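Long-range contacts in Emp46p (Saccharomyces cerevisiae, PDB 2A6V), which acts in the secretion of glycoproteins as a calcium-independent cargo receptor, whose carbohydrate recognition domain is a legume-lectin-like beta sandwich that binds potassium: residues 164-172 / 183-191; 68-79 / 150-161. All coordinates share one frame; numbering follows the deposited sequence.

Contact 1 of 2, residues 164-172 / 183-191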
loop_
_atom_site.group_PDB
_atom_site.type_symbol
_atom_site.label_atom_id
_atom_site.label_comp_id
_atom_site.label_asym_id
_atom_site.label_seq_id
_atom_site.Cartn_x
_atom_site.Cartn_y
_atom_site.Cartn_z
ATOM N N TYR A 164 4.445 -13.712 1.038
ATOM C CA TYR A 164 4.319 -14.315 -0.273
ATOM C C TYR A 164 5.442 -15.310 -0.464
ATOM O O TYR A 164 6.605 -14.969 -0.302
ATOM C CB TYR A 164 4.359 -13.248 -1.369
ATOM C CG TYR A 164 4.491 -13.798 -2.761
ATOM C CD1 TYR A 164 3.502 -14.600 -3.329
ATOM C CD2 TYR A 164 5.616 -13.543 -3.509
ATOM C CE1 TYR A 164 3.645 -15.097 -4.620
ATOM C CE2 TYR A 164 5.760 -14.038 -4.792
ATOM C CZ TYR A 164 4.790 -14.814 -5.342
ATOM O OH TYR A 164 4.965 -15.282 -6.636
ATOM N N ASN A 165 5.074 -16.542 -0.791
ATOM C CA ASN A 165 6.035 -17.638 -0.887
ATOM C C ASN A 165 5.836 -18.401 -2.185
ATOM O O ASN A 165 5.016 -19.297 -2.243
ATOM C CB ASN A 165 5.898 -18.574 0.306
ATOM C CG ASN A 165 6.972 -19.642 0.322
ATOM O OD1 ASN A 165 7.866 -19.643 -0.515
ATOM N ND2 ASN A 165 6.891 -20.528 1.283
ATOM N N PRO A 166 6.560 -18.034 -3.232
ATOM C CA PRO A 166 6.510 -18.751 -4.512
ATOM C C PRO A 166 6.782 -20.259 -4.362
ATOM O O PRO A 166 6.215 -21.041 -5.112
ATOM C CB PRO A 166 7.630 -18.097 -5.336
ATOM C CG PRO A 166 7.888 -16.773 -4.695
ATOM C CD PRO A 166 7.440 -16.856 -3.283
ATOM N N LEU A 167 7.640 -20.628 -3.408
ATOM C CA LEU A 167 8.012 -22.023 -3.160
ATOM C C LEU A 167 6.863 -22.869 -2.596
ATOM O O LEU A 167 6.896 -24.103 -2.649
ATOM C CB LEU A 167 9.228 -22.097 -2.233
ATOM C CG LEU A 167 10.443 -21.314 -2.765
ATOM C CD1 LEU A 167 11.602 -21.425 -1.807
ATOM C CD2 LEU A 167 10.827 -21.759 -4.176
ATOM N N ASP A 168 5.858 -22.211 -2.043
ATOM C CA ASP A 168 4.627 -22.864 -1.608
ATOM C C ASP A 168 3.490 -22.613 -2.624
ATOM O O ASP A 168 2.357 -22.305 -2.238
ATOM C CB ASP A 168 4.293 -22.329 -0.208
ATOM C CG ASP A 168 3.182 -23.066 0.477
ATOM O OD1 ASP A 168 2.907 -24.244 0.157
ATOM O OD2 ASP A 168 2.539 -22.508 1.394
ATOM N N ASN A 169 3.813 -22.789 -3.910
ATOM C CA ASN A 169 2.916 -22.513 -5.033
ATOM C C ASN A 169 2.263 -21.139 -4.923
ATOM O O ASN A 169 1.044 -20.998 -5.085
ATOM C CB ASN A 169 1.850 -23.613 -5.189
ATOM C CG ASN A 169 1.244 -23.649 -6.592
ATOM O OD1 ASN A 169 1.863 -23.196 -7.564
ATOM N ND2 ASN A 169 0.024 -24.162 -6.696
ATOM N N HIS A 170 3.087 -20.144 -4.607
ATOM C CA HIS A 170 2.679 -18.732 -4.652
ATOM C C HIS A 170 1.617 -18.363 -3.629
ATOM O O HIS A 170 0.760 -17.513 -3.892
ATOM C CB HIS A 170 2.201 -18.387 -6.071
ATOM C CG HIS A 170 3.260 -18.579 -7.101
ATOM N ND1 HIS A 170 4.297 -17.690 -7.270
ATOM C CD2 HIS A 170 3.476 -19.583 -7.983
ATOM C CE1 HIS A 170 5.094 -18.126 -8.227
ATOM N NE2 HIS A 170 4.620 -19.277 -8.671
ATOM N N LEU A 171 1.664 -18.983 -2.460
ATOM C CA LEU A 171 0.753 -18.609 -1.394
ATOM C C LEU A 171 1.061 -17.176 -0.964
ATOM O O LEU A 171 2.172 -16.879 -0.557
ATOM C CB LEU A 171 0.873 -19.554 -0.209
ATOM C CG LEU A 171 -0.102 -19.306 0.939
ATOM C CD1 LEU A 171 -1.565 -19.419 0.500
ATOM C CD2 LEU A 171 0.182 -20.227 2.091
ATOM N N LEU A 172 0.055 -16.319 -1.080
ATOM C CA LEU A 172 0.076 -14.962 -0.554
ATOM C C LEU A 172 -0.963 -14.873 0.560
ATOM O O LEU A 172 -2.138 -15.219 0.370
ATOM C CB LEU A 172 -0.255 -13.972 -1.654
ATOM C CG LEU A 172 -0.021 -12.506 -1.280
ATOM C CD1 LEU A 172 0.387 -11.731 -2.499
ATOM C CD2 LEU A 172 -1.281 -11.888 -0.625
ATOM N N GLN A 183 -6.254 -15.209 1.924
ATOM C CA GLN A 183 -5.122 -15.950 1.380
ATOM C C GLN A 183 -5.473 -16.337 -0.046
ATOM O O GLN A 183 -6.654 -16.505 -0.380
ATOM C CB GLN A 183 -4.784 -17.210 2.195
ATOM C CG GLN A 183 -4.512 -16.963 3.662
ATOM C CD GLN A 183 -3.937 -18.185 4.375
ATOM O OE1 GLN A 183 -2.881 -18.695 3.995
ATOM N NE2 GLN A 183 -4.627 -18.638 5.422
ATOM N N THR A 184 -4.464 -16.433 -0.887
ATOM C CA THR A 184 -4.680 -16.664 -2.313
ATOM C C THR A 184 -3.429 -17.246 -2.943
ATOM O O THR A 184 -2.324 -17.090 -2.420
ATOM C CB THR A 184 -5.045 -15.334 -3.019
ATOM O OG1 THR A 184 -5.283 -15.559 -4.416
ATOM C CG2 THR A 184 -3.885 -14.331 -2.978
ATOM N N ARG A 185 -3.610 -17.900 -4.086
ATOM C CA ARG A 185 -2.501 -18.347 -4.924
ATOM C C ARG A 185 -2.590 -17.731 -6.331
ATOM O O ARG A 185 -1.854 -18.121 -7.230
ATOM C CB ARG A 185 -2.485 -19.873 -4.973
ATOM C CG ARG A 185 -1.887 -20.487 -3.736
ATOM C CD ARG A 185 -1.695 -21.979 -3.804
ATOM N NE ARG A 185 -0.782 -22.447 -2.752
ATOM C CZ ARG A 185 -1.150 -22.927 -1.575
ATOM N NH1 ARG A 185 -2.431 -23.032 -1.240
ATOM N NH2 ARG A 185 -0.229 -23.319 -0.712
ATOM N N LYS A 186 -3.452 -16.724 -6.489
ATOM C CA LYS A 186 -3.706 -16.083 -7.782
ATOM C C LYS A 186 -2.642 -15.070 -8.199
ATOM O O LYS A 186 -2.501 -14.767 -9.388
ATOM C CB LYS A 186 -5.056 -15.357 -7.751
ATOM C CG LYS A 186 -6.260 -16.263 -7.604
ATOM C CD LYS A 186 -7.559 -15.520 -7.918
ATOM C CE LYS A 186 -8.732 -16.492 -8.048
ATOM N NZ LYS A 186 -10.034 -15.784 -8.225
ATOM N N VAL A 187 -1.944 -14.499 -7.224
ATOM C CA VAL A 187 -0.901 -13.512 -7.504
ATOM C C VAL A 187 0.425 -14.267 -7.669
ATOM O O VAL A 187 0.971 -14.787 -6.697
ATOM C CB VAL A 187 -0.796 -12.442 -6.383
ATOM C CG1 VAL A 187 -0.008 -11.229 -6.871
ATOM C CG2 VAL A 187 -2.175 -12.008 -5.896
ATOM N N LYS A 188 0.927 -14.336 -8.899
ATOM C CA LYS A 188 2.138 -15.100 -9.186
ATOM C C LYS A 188 3.284 -14.274 -9.764
ATOM O O LYS A 188 4.419 -14.732 -9.783
ATOM C CB LYS A 188 1.820 -16.235 -10.157
ATOM C CG LYS A 188 0.920 -17.295 -9.575
ATOM C CD LYS A 188 0.532 -18.324 -10.621
ATOM C CE LYS A 188 -0.908 -18.787 -10.451
ATOM N NZ LYS A 188 -1.001 -19.859 -9.425
ATOM N N PHE A 189 3.012 -13.068 -10.255
ATOM C CA PHE A 189 4.045 -12.337 -10.987
ATOM C C PHE A 189 5.296 -11.991 -10.169
ATOM O O PHE A 189 6.380 -11.842 -10.736
ATOM C CB PHE A 189 3.461 -11.094 -11.676
ATOM C CG PHE A 189 3.093 -9.984 -10.738
ATOM C CD1 PHE A 189 4.023 -9.025 -10.384
ATOM C CD2 PHE A 189 1.799 -9.878 -10.238
ATOM C CE1 PHE A 189 3.679 -7.994 -9.537
ATOM C CE2 PHE A 189 1.462 -8.852 -9.377
ATOM C CZ PHE A 189 2.404 -7.909 -9.037
ATOM N N MET A 190 5.169 -11.885 -8.846
ATOM C CA MET A 190 6.312 -11.504 -8.018
ATOM C C MET A 190 7.351 -12.612 -7.878
ATOM O O MET A 190 8.471 -12.347 -7.462
ATOM C CB MET A 190 5.876 -11.096 -6.607
ATOM C CG MET A 190 5.012 -9.866 -6.549
ATOM S SD MET A 190 3.291 -10.286 -6.569
ATOM C CE MET A 190 3.055 -11.109 -4.951
ATOM N N GLY A 191 6.975 -13.851 -8.179
ATOM C CA GLY A 191 7.908 -14.959 -8.093
ATOM C C GLY A 191 8.992 -14.891 -9.156
ATOM O O GLY A 191 10.118 -15.350 -8.928
HETATM O O HOH W 1 -0.846 -15.417 -4.658
#
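Met190 lays its terminal methyl almost squarely over the ring of Tyr164, with CE 3.7 Å from the ring centroid and 8° off the normal, while SD stands farther out above the same face in a Met-aromatic contact. Bends at chi2 and chi3 fold the methionine chain back over the ring, and CE also meets Leu172 CD1. The other face of the tyrosine carries CD of Pro166, so the ring is sandwiched between proline and methionine; beyond the two segments, Ile62 packs on Tyr164 and Phe195 on Met190. At the ring's far end Tyr164 OH shares a hydrogen bond of 2.6 Å with His170 ND1, which helps set the rotation of the imidazole, and Lys188 CG covers one imidazole face at 3.9 Å from its centroid. The lysine chain then bends so that NZ donates to Arg185 O within its own loop.

Strands 158-165, 171-176 and 179-184 are successive neighbours at one edge of one sheet of the lectin sandwich, and here the turn 166-170 meets the chain leaving the outermost strand. Leu172 and Thr184 form an antiparallel hydrogen-bonded pair, with Leu172 N 2.8 Å from Thr184 O in a nearly straight bond (177°). Beyond the strand ends, where the two chains diverge, a water lies within hydrogen-bonding distance of both His170 O and Val187 O and bridges them.

The solvent side is held more loosely and by polar groups. Arg185, extended from CG to NE, reaches back along the turn and grips a single acceptor side-on: NE and NH2 each lie 3.2 Å from Asp168 O, close to the guanidinium plane. Leu171 rests over one face of this group. The accompanying salt bridge is weak, Arg185 NH2 standing 3.4 Å from Asp168 OD1, with carboxylate and guanidinium planes nearly perpendicular.

Contact 2 of 2, residues 68-79 / 150-161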
loop_
_atom_site.group_PDB
_atom_site.type_symbol
_atom_site.label_atom_id
_atom_site.label_comp_id
_atom_site.label_asym_id
_atom_site.label_seq_id
_atom_site.Cartn_x
_atom_site.Cartn_y
_atom_site.Cartn_z
ATOM N N ILE A 68 6.101 -8.058 3.584
ATOM C CA ILE A 68 6.023 -6.604 3.642
ATOM C C ILE A 68 5.044 -6.243 4.733
ATOM O O ILE A 68 3.916 -6.749 4.773
ATOM C CB ILE A 68 5.557 -6.014 2.318
ATOM C CG1 ILE A 68 6.588 -6.299 1.207
ATOM C CG2 ILE A 68 5.320 -4.518 2.489
ATOM C CD1 ILE A 68 6.085 -5.964 -0.181
ATOM N N GLU A 69 5.455 -5.349 5.613
ATOM C CA GLU A 69 4.625 -4.871 6.693
ATOM C C GLU A 69 4.533 -3.365 6.581
ATOM O O GLU A 69 5.554 -2.685 6.698
ATOM C CB GLU A 69 5.225 -5.238 8.037
ATOM C CG GLU A 69 5.213 -6.713 8.338
ATOM C CD GLU A 69 5.878 -7.040 9.663
ATOM O OE1 GLU A 69 6.661 -6.211 10.201
ATOM O OE2 GLU A 69 5.621 -8.153 10.159
ATOM N N TRP A 70 3.334 -2.853 6.343
ATOM C CA TRP A 70 3.038 -1.427 6.388
ATOM C C TRP A 70 2.262 -1.095 7.650
ATOM O O TRP A 70 1.261 -1.765 7.932
ATOM C CB TRP A 70 2.166 -1.031 5.205
ATOM C CG TRP A 70 2.812 -1.060 3.851
ATOM C CD1 TRP A 70 2.770 -2.077 2.940
ATOM C CD2 TRP A 70 3.555 -0.006 3.241
ATOM N NE1 TRP A 70 3.445 -1.716 1.797
ATOM C CE2 TRP A 70 3.930 -0.442 1.955
ATOM C CE3 TRP A 70 3.927 1.276 3.636
ATOM C CZ2 TRP A 70 4.662 0.351 1.081
ATOM C CZ3 TRP A 70 4.675 2.048 2.771
ATOM C CH2 TRP A 70 5.017 1.597 1.507
ATOM N N THR A 71 2.693 -0.088 8.414
ATOM C CA THR A 71 1.987 0.377 9.585
ATOM C C THR A 71 1.401 1.715 9.211
ATOM O O THR A 71 2.133 2.624 8.803
ATOM C CB THR A 71 2.932 0.499 10.770
ATOM O OG1 THR A 71 3.470 -0.799 11.063
ATOM C CG2 THR A 71 2.195 0.980 12.008
ATOM N N PHE A 72 0.095 1.844 9.357
ATOM C CA PHE A 72 -0.633 2.985 8.820
ATOM C C PHE A 72 -1.789 3.360 9.738
ATOM O O PHE A 72 -2.182 2.600 10.616
ATOM C CB PHE A 72 -1.188 2.624 7.418
ATOM C CG PHE A 72 -2.307 1.625 7.470
ATOM C CD1 PHE A 72 -3.618 2.041 7.625
ATOM C CD2 PHE A 72 -2.033 0.264 7.451
ATOM C CE1 PHE A 72 -4.632 1.118 7.757
ATOM C CE2 PHE A 72 -3.072 -0.652 7.571
ATOM C CZ PHE A 72 -4.357 -0.204 7.706
ATOM N N ARG A 73 -2.351 4.531 9.535
ATOM C CA ARG A 73 -3.638 4.852 10.110
ATOM C C ARG A 73 -4.377 5.880 9.268
ATOM O O ARG A 73 -3.792 6.567 8.437
ATOM C CB ARG A 73 -3.499 5.350 11.548
ATOM C CG ARG A 73 -2.764 6.670 11.667
ATOM C CD ARG A 73 -2.484 7.030 13.108
ATOM N NE ARG A 73 -1.726 8.270 13.156
ATOM C CZ ARG A 73 -1.119 8.742 14.228
ATOM N NH1 ARG A 73 -1.215 8.144 15.397
ATOM N NH2 ARG A 73 -0.435 9.871 14.124
ATOM N N SER A 74 -5.669 5.991 9.514
ATOM C CA SER A 74 -6.470 7.078 9.000
ATOM C C SER A 74 -7.019 7.796 10.208
ATOM O O SER A 74 -7.658 7.187 11.041
ATOM C CB SER A 74 -7.644 6.577 8.173
ATOM O OG SER A 74 -8.493 7.678 7.863
ATOM N N PHE A 75 -6.750 9.088 10.298
ATOM C CA PHE A 75 -7.147 9.900 11.435
ATOM C C PHE A 75 -7.935 11.134 11.019
ATOM O O PHE A 75 -7.669 11.761 9.983
ATOM C CB PHE A 75 -5.905 10.336 12.216
ATOM C CG PHE A 75 -6.221 11.198 13.390
ATOM C CD1 PHE A 75 -6.807 10.655 14.515
ATOM C CD2 PHE A 75 -5.952 12.564 13.360
ATOM C CE1 PHE A 75 -7.130 11.475 15.613
ATOM C CE2 PHE A 75 -6.259 13.376 14.452
ATOM C CZ PHE A 75 -6.850 12.827 15.571
ATOM N N GLY A 76 -8.906 11.502 11.839
ATOM C CA GLY A 76 -9.552 12.791 11.718
ATOM C C GLY A 76 -10.907 12.859 11.050
ATOM O O GLY A 76 -11.586 13.890 11.127
ATOM N N PHE A 77 -11.303 11.786 10.373
ATOM C CA PHE A 77 -12.561 11.776 9.668
ATOM C C PHE A 77 -13.198 10.406 9.626
ATOM O O PHE A 77 -12.577 9.438 9.199
ATOM C CB PHE A 77 -12.415 12.261 8.225
ATOM C CG PHE A 77 -13.708 12.221 7.460
ATOM C CD1 PHE A 77 -14.760 13.067 7.813
ATOM C CD2 PHE A 77 -13.903 11.316 6.419
ATOM C CE1 PHE A 77 -15.960 13.029 7.133
ATOM C CE2 PHE A 77 -15.108 11.287 5.740
ATOM C CZ PHE A 77 -16.134 12.134 6.101
ATOM N N ARG A 78 -14.461 10.344 10.035
ATOM C CA ARG A 78 -15.274 9.148 9.852
ATOM C C ARG A 78 -16.555 9.596 9.193
ATOM O O ARG A 78 -17.242 10.478 9.696
ATOM C CB ARG A 78 -15.564 8.470 11.188
ATOM C CG ARG A 78 -16.572 7.335 11.083
ATOM C CD ARG A 78 -16.608 6.394 12.287
ATOM N NE ARG A 78 -15.438 5.523 12.337
ATOM C CZ ARG A 78 -15.271 4.438 11.586
ATOM N NH1 ARG A 78 -16.197 4.083 10.713
ATOM N NH2 ARG A 78 -14.175 3.718 11.686
ATOM N N GLY A 79 -16.858 8.990 8.053
ATOM C CA GLY A 79 -18.048 9.279 7.297
ATOM C C GLY A 79 -17.853 8.967 5.830
ATOM O O GLY A 79 -16.801 8.493 5.401
ATOM N N GLN A 150 -12.218 -2.113 9.954
ATOM C CA GLN A 150 -12.440 -0.760 10.459
ATOM C C GLN A 150 -11.108 -0.002 10.507
ATOM O O GLN A 150 -10.155 -0.427 11.172
ATOM C CB GLN A 150 -13.080 -0.787 11.851
ATOM C CG GLN A 150 -13.591 0.554 12.291
ATOM C CD GLN A 150 -14.296 0.543 13.634
ATOM O OE1 GLN A 150 -14.764 1.582 14.086
ATOM N NE2 GLN A 150 -14.413 -0.619 14.248
ATOM N N TYR A 151 -11.051 1.107 9.788
ATOM C CA TYR A 151 -9.829 1.936 9.730
ATOM C C TYR A 151 -10.096 3.450 9.965
ATOM O O TYR A 151 -9.184 4.145 10.389
ATOM C CB TYR A 151 -9.055 1.731 8.403
ATOM C CG TYR A 151 -9.790 2.271 7.219
ATOM C CD1 TYR A 151 -9.678 3.607 6.863
ATOM C CD2 TYR A 151 -10.652 1.459 6.484
ATOM C CE1 TYR A 151 -10.394 4.135 5.789
ATOM C CE2 TYR A 151 -11.380 1.960 5.412
ATOM C CZ TYR A 151 -11.237 3.304 5.057
ATOM O OH TYR A 151 -11.983 3.851 4.025
ATOM N N GLN A 152 -11.276 3.985 9.681
ATOM C CA GLN A 152 -11.441 5.434 9.754
ATOM C C GLN A 152 -11.309 5.929 11.178
ATOM O O GLN A 152 -11.800 5.306 12.127
ATOM C CB GLN A 152 -12.774 5.904 9.187
ATOM C CG GLN A 152 -12.897 5.769 7.688
ATOM C CD GLN A 152 -14.060 6.561 7.173
ATOM O OE1 GLN A 152 -15.143 6.532 7.775
ATOM N NE2 GLN A 152 -13.872 7.248 6.059
ATOM N N ASP A 153 -10.644 7.068 11.282
ATOM C CA ASP A 153 -10.577 7.894 12.489
ATOM C C ASP A 153 -10.078 7.109 13.716
ATOM O O ASP A 153 -10.776 6.931 14.722
ATOM C CB ASP A 153 -11.903 8.607 12.733
ATOM C CG ASP A 153 -11.779 9.735 13.736
ATOM O OD1 ASP A 153 -10.654 10.249 13.936
ATOM O OD2 ASP A 153 -12.757 10.148 14.379
ATOM N N SER A 154 -8.837 6.668 13.593
ATOM C CA SER A 154 -8.111 5.945 14.651
ATOM C C SER A 154 -6.742 6.546 14.839
ATOM O O SER A 154 -5.984 6.651 13.887
ATOM C CB SER A 154 -7.956 4.477 14.277
ATOM O OG SER A 154 -7.361 3.762 15.346
ATOM N N MET A 155 -6.427 6.960 16.063
ATOM C CA MET A 155 -5.047 7.254 16.441
ATOM C C MET A 155 -4.218 5.978 16.483
ATOM O O MET A 155 -3.013 5.977 16.232
ATOM C CB MET A 155 -4.992 7.911 17.831
ATOM C CG MET A 155 -5.720 9.223 17.971
ATOM S SD MET A 155 -5.641 9.771 19.701
ATOM C CE MET A 155 -6.809 8.703 20.500
ATOM N N VAL A 156 -4.866 4.871 16.847
ATOM C CA VAL A 156 -4.167 3.616 16.991
ATOM C C VAL A 156 -3.911 3.058 15.595
ATOM O O VAL A 156 -4.857 2.803 14.844
ATOM C CB VAL A 156 -5.004 2.589 17.755
ATOM C CG1 VAL A 156 -4.294 1.266 17.791
ATOM C CG2 VAL A 156 -5.298 3.110 19.146
ATOM N N PRO A 157 -2.659 2.869 15.223
ATOM C CA PRO A 157 -2.387 2.380 13.872
ATOM C C PRO A 157 -2.675 0.895 13.734
ATOM O O PRO A 157 -2.829 0.142 14.717
ATOM C CB PRO A 157 -0.887 2.621 13.694
ATOM C CG PRO A 157 -0.352 2.600 15.050
ATOM C CD PRO A 157 -1.412 3.106 15.979
ATOM N N SER A 158 -2.694 0.485 12.476
ATOM C CA SER A 158 -2.829 -0.907 12.101
ATOM C C SER A 158 -1.656 -1.344 11.261
ATOM O O SER A 158 -0.965 -0.497 10.668
ATOM C CB SER A 158 -4.114 -1.094 11.317
ATOM O OG SER A 158 -5.236 -0.982 12.184
ATOM N N THR A 159 -1.401 -2.648 11.225
ATOM C CA THR A 159 -0.344 -3.219 10.403
ATOM C C THR A 159 -0.925 -4.154 9.367
ATOM O O THR A 159 -1.629 -5.108 9.709
ATOM C CB THR A 159 0.679 -3.962 11.256
ATOM O OG1 THR A 159 1.372 -3.005 12.076
ATOM C CG2 THR A 159 1.764 -4.654 10.402
ATOM N N LEU A 160 -0.639 -3.859 8.112
ATOM C CA LEU A 160 -0.912 -4.739 6.998
ATOM C C LEU A 160 0.327 -5.570 6.787
ATOM O O LEU A 160 1.429 -5.025 6.612
ATOM C CB LEU A 160 -1.253 -3.902 5.753
ATOM C CG LEU A 160 -1.465 -4.664 4.444
ATOM C CD1 LEU A 160 -2.478 -3.930 3.585
ATOM C CD2 LEU A 160 -0.142 -4.878 3.719
ATOM N N ARG A 161 0.184 -6.890 6.840
ATOM C CA ARG A 161 1.302 -7.783 6.624
ATOM C C ARG A 161 1.011 -8.692 5.448
ATOM O O ARG A 161 0.060 -9.488 5.485
ATOM C CB ARG A 161 1.598 -8.636 7.858
ATOM C CG ARG A 161 2.751 -9.579 7.580
ATOM C CD ARG A 161 3.006 -10.604 8.653
ATOM N NE ARG A 161 3.486 -9.966 9.862
ATOM C CZ ARG A 161 3.345 -10.450 11.097
ATOM N NH1 ARG A 161 2.713 -11.604 11.328
ATOM N NH2 ARG A 161 3.840 -9.761 12.123
HETATM O O HOH W 2 -9.860 9.242 9.531
HETATM O O HOH W 3 -6.512 3.438 10.801
HETATM O O HOH W 4 -13.518 5.667 14.470
#
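Two neighbouring antiparallel strands of one sheet of the legume-lectin-like sandwich, 66-75 and 158-165, pair here through Trp70-Leu160 and Phe72-Ser158, both hydrogen-bonded pairs. On the face bearing Trp70, Phe72 and Leu160, Leu160 CD2 comes to the edge of the indole, 4.1 Å from Trp70 CD1, and Phe87 of the opposing sheet packs against both residues. Phe72 has its CG between backbone N and carbonyl carbon (chi1 71°), which swings the ring across to the partner strand, with CZ 3.7 Å from Ser158 CB.

The other face is polar. Thr71 OG1 and Thr159 OG1 share a hydrogen bond, and Glu69 lies alongside Arg161 in a salt bridge: Arg161 NE donates to Glu69 OE2 (2.8 Å) on the anti side of the carboxylate, and a weaker bond from NH2 reaches the same oxygen.

Beyond the strand pairing the loops take over. Arg73 NH1 meets Met155 O in the carbonyl plane, on a lone pair, at 2.9 Å, while its NE is paired with Glu211. Gln152 presents its whole amide to Gly79: OE1 accepts from Gly79 N at 3.0 Å and NE2 donates to Gly79 O at 3.2 Å. Arg78 folds over Gln152 CB and donates through NH2 to Gln152 O, its NH1 bound to Glu123. Gly76 N approaches Asp153 OD1 from above the carboxylate plane, and one water joins Phe77 N, Asp153 N and Ser74 OG, the last also hydrogen-bonded to Glu208.

With both ends of the Gln152 amide engaged, its flip is fixed; Glu211 and Glu123 probably offset the charge of the two arginines and help orient them toward loop carbonyls.

From the N terminus, the chain first enters contact 2 at 68-79 and returns to it at 150-161, closing a loop of 70 intervening residues that includes strands 84-90, 111-115 and 124-131 of the opposing sheet. Strand 158-165 then runs straight on from contact 2 into contact 1, where 164-172 meets 183-191 across the short hairpin of strands 171-176 and 179-184. The two closures follow in series, neither nesting nor crossing, and their centres lie 26 Å apart. Contact 2 joins neighbouring strands of one sheet and the loops at one end of them; contact 1 ties the turn at the other end of strand 158-165 to the chain leaving that sheet's edge.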